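Local coordinates for protein putative polyprenyl synthetase (Streptomyces coelicolor, PDB 3NF2) that probably acts as a magnesium-dependent prenyltransferase that builds isoprenyl diphosphate chains, as a member of the FPP/GGPP synthase family, at residues T236-Q239 / T240-L244. Residues are numbered along the deposited sequence; the frame is centred on the assembly and turned at random.
Sequences TGKQ and TWSDL. With SO4 (sulfate ion), chain G.
Between Q239 and S242 the backbone makes a type II beta turn, which joins the loop after helix 233-236 to the short helix 242-245 in this largely helical isoprenoid synthase fold. Inside the turn the Q239 carbonyl O lies over S242, 3.5 Å from its CB. K238 reaches the same serine with its aliphatic chain: CG stands anti to the carbonyl carbon (chi1 -55°) and, with the chain straight at chi2 as well, CD comes alongside S242 in van der Waals contact, 3.4 Å from OG. The hydroxyl's polar partner is the G228 carbonyl, through a weak hydrogen bond, near the C-terminal end of helix 203-230. The indole of W241 packs on F288, A289 and A292 of helix 285-297 and on I229 of helix 203-230, and NE1 hydrogen-bonds to E285 OE1. Upstream, T236 closes an ST turn, its OG1 accepting from K238 N at 3.1 Å over a bent 136°, while G237 leaves the helix with positive phi. A sulfate, probably from the crystallisation liquor, sits against the exposed side of the loop. Q239 holds it from two donors, each with a weak, longer bond to shared O3: backbone N lies 2.9 Å from sulfate O4, and the side chain, extended beyond CG, places NE2 2.9 Å from sulfate O2.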
ATOM      1  N   THR A 236     -17.926  -4.812 -26.176  1.00 90.19           N
ATOM      2  CA  THR A 236     -17.515  -4.331 -24.850  1.00 89.42           C
ATOM      3  C   THR A 236     -17.752  -5.341 -23.726  1.00 88.93           C
ATOM      4  O   THR A 236     -16.964  -5.419 -22.779  1.00 89.95           O
ATOM      5  CB  THR A 236     -18.220  -2.996 -24.458  1.00 87.85           C
ATOM      6  OG1 THR A 236     -19.621  -3.222 -24.261  1.00 86.16           O
ATOM      7  CG2 THR A 236     -18.015  -1.930 -25.525  1.00 83.49           C
ATOM      8  N   GLY A 237     -18.850  -6.089 -23.821  1.00 86.29           N
ATOM      9  CA  GLY A 237     -19.282  -6.976 -22.739  1.00 85.25           C
ATOM     10  C   GLY A 237     -20.156  -6.245 -21.732  1.00 84.65           C
ATOM     11  O   GLY A 237     -20.909  -6.869 -20.976  1.00 83.64           O
ATOM     12  N   LYS A 238     -20.055  -4.915 -21.736  1.00 82.03           N
ATOM     13  CA  LYS A 238     -20.818  -4.052 -20.845  1.00 77.56           C
ATOM     14  C   LYS A 238     -22.180  -3.703 -21.439  1.00 75.82           C
ATOM     15  O   LYS A 238     -22.400  -3.874 -22.645  1.00 77.41           O
ATOM     16  CB  LYS A 238     -20.036  -2.771 -20.536  1.00 78.04           C
ATOM     17  CG  LYS A 238     -18.635  -2.990 -19.981  1.00 79.62           C
ATOM     18  CD  LYS A 238     -17.959  -1.663 -19.655  1.00 88.64           C
ATOM     19  CE  LYS A 238     -16.434  -1.762 -19.721  1.00 94.95           C
ATOM     20  NZ  LYS A 238     -15.836  -2.612 -18.646  1.00 94.38           N
ATOM     21  N   GLN A 239     -23.083  -3.209 -20.586  1.00 69.04           N
ATOM     22  CA  GLN A 239     -24.400  -2.696 -21.000  1.00 64.56           C
ATOM     23  C   GLN A 239     -24.267  -1.480 -21.928  1.00 61.23           C
ATOM     24  O   GLN A 239     -23.188  -0.883 -22.025  1.00 60.24           O
ATOM     25  CB  GLN A 239     -25.229  -2.282 -19.779  1.00 63.71           C
ATOM     26  CG  GLN A 239     -25.368  -3.316 -18.673  1.00 59.88           C
ATOM     27  CD  GLN A 239     -26.119  -2.754 -17.466  1.00 75.08           C
ATOM     28  OE1 GLN A 239     -27.318  -2.472 -17.543  1.00 77.24           O
ATOM     29  NE2 GLN A 239     -25.412  -2.581 -16.350  1.00 70.07           N
ATOM     30  N   THR A 240     -25.360  -1.116 -22.606  1.00 57.12           N
ATOM     31  CA  THR A 240     -25.394   0.119 -23.399  1.00 56.00           C
ATOM     32  C   THR A 240     -25.184   1.333 -22.482  1.00 56.89           C
ATOM     33  O   THR A 240     -25.698   1.363 -21.359  1.00 57.86           O
ATOM     34  CB  THR A 240     -26.726   0.300 -24.194  1.00 56.67           C
ATOM     35  OG1 THR A 240     -27.843   0.273 -23.297  1.00 64.51           O
ATOM     36  CG2 THR A 240     -26.906  -0.776 -25.255  1.00 52.30           C
ATOM     37  N   TRP A 241     -24.416   2.308 -22.969  1.00 51.08           N
ATOM     38  CA  TRP A 241     -24.114   3.561 -22.258  1.00 56.98           C
ATOM     39  C   TRP A 241     -23.623   3.321 -20.818  1.00 54.57           C
ATOM     40  O   TRP A 241     -24.014   4.047 -19.898  1.00 55.78           O
ATOM     41  CB  TRP A 241     -25.323   4.532 -22.276  1.00 56.05           C
ATOM     42  CG  TRP A 241     -26.271   4.325 -23.426  1.00 53.32           C
ATOM     43  CD1 TRP A 241     -27.450   3.638 -23.396  1.00 56.75           C
ATOM     44  CD2 TRP A 241     -26.110   4.785 -24.777  1.00 42.31           C
ATOM     45  NE1 TRP A 241     -28.029   3.633 -24.640  1.00 57.42           N
ATOM     46  CE2 TRP A 241     -27.229   4.328 -25.509  1.00 45.60           C
ATOM     47  CE3 TRP A 241     -25.127   5.530 -25.441  1.00 37.88           C
ATOM     48  CZ2 TRP A 241     -27.401   4.600 -26.875  1.00 51.62           C
ATOM     49  CZ3 TRP A 241     -25.293   5.794 -26.807  1.00 45.00           C
ATOM     50  CH2 TRP A 241     -26.427   5.337 -27.502  1.00 48.74           C
ATOM     51  N   SER A 242     -22.767   2.309 -20.646  1.00 53.49           N
ATOM     52  CA  SER A 242     -22.383   1.802 -19.315  1.00 52.94           C
ATOM     53  C   SER A 242     -21.797   2.877 -18.396  1.00 48.93           C
ATOM     54  O   SER A 242     -22.192   2.970 -17.236  1.00 52.37           O
ATOM     55  CB  SER A 242     -21.424   0.601 -19.420  1.00 57.01           C
ATOM     56  OG  SER A 242     -20.070   1.018 -19.574  1.00 65.46           O
ATOM     57  N   ASP A 243     -20.888   3.695 -18.924  1.00 40.36           N
ATOM     58  CA  ASP A 243     -20.329   4.804 -18.158  1.00 45.36           C
ATOM     59  C   ASP A 243     -21.367   5.851 -17.739  1.00 49.73           C
ATOM     60  O   ASP A 243     -21.186   6.532 -16.725  1.00 52.19           O
ATOM     61  CB  ASP A 243     -19.211   5.505 -18.925  1.00 42.76           C
ATOM     62  CG  ASP A 243     -17.901   4.746 -18.891  1.00 51.87           C
ATOM     63  OD1 ASP A 243     -17.857   3.616 -18.361  1.00 60.84           O
ATOM     64  OD2 ASP A 243     -16.903   5.291 -19.403  1.00 50.27           O
ATOM     65  N   LEU A 244     -22.435   6.000 -18.521  1.00 50.69           N
ATOM     66  CA  LEU A 244     -23.485   6.958 -18.159  1.00 48.17           C
ATOM     67  C   LEU A 244     -24.399   6.414 -17.065  1.00 44.83           C
ATOM     68  O   LEU A 244     -24.938   7.184 -16.276  1.00 53.40           O
ATOM     69  CB  LEU A 244     -24.298   7.404 -19.379  1.00 40.88           C
ATOM     70  CG  LEU A 244     -23.551   8.074 -20.535  1.00 43.61           C
ATOM     71  CD1 LEU A 244     -24.532   8.562 -21.598  1.00 42.85           C
ATOM     72  CD2 LEU A 244     -22.654   9.219 -20.081  1.00 43.50           C
TER
HETATM   73  S   SO4 G   6     -21.946  -3.566 -17.012  1.00 83.61           S
HETATM   74  O1  SO4 G   6     -20.560  -3.660 -16.549  1.00 82.88           O
HETATM   75  O2  SO4 G   6     -22.882  -4.016 -15.973  1.00 75.02           O
HETATM   76  O3  SO4 G   6     -22.204  -2.174 -17.402  1.00 70.50           O
HETATM   77  O4  SO4 G   6     -22.161  -4.461 -18.146  1.00 85.54           O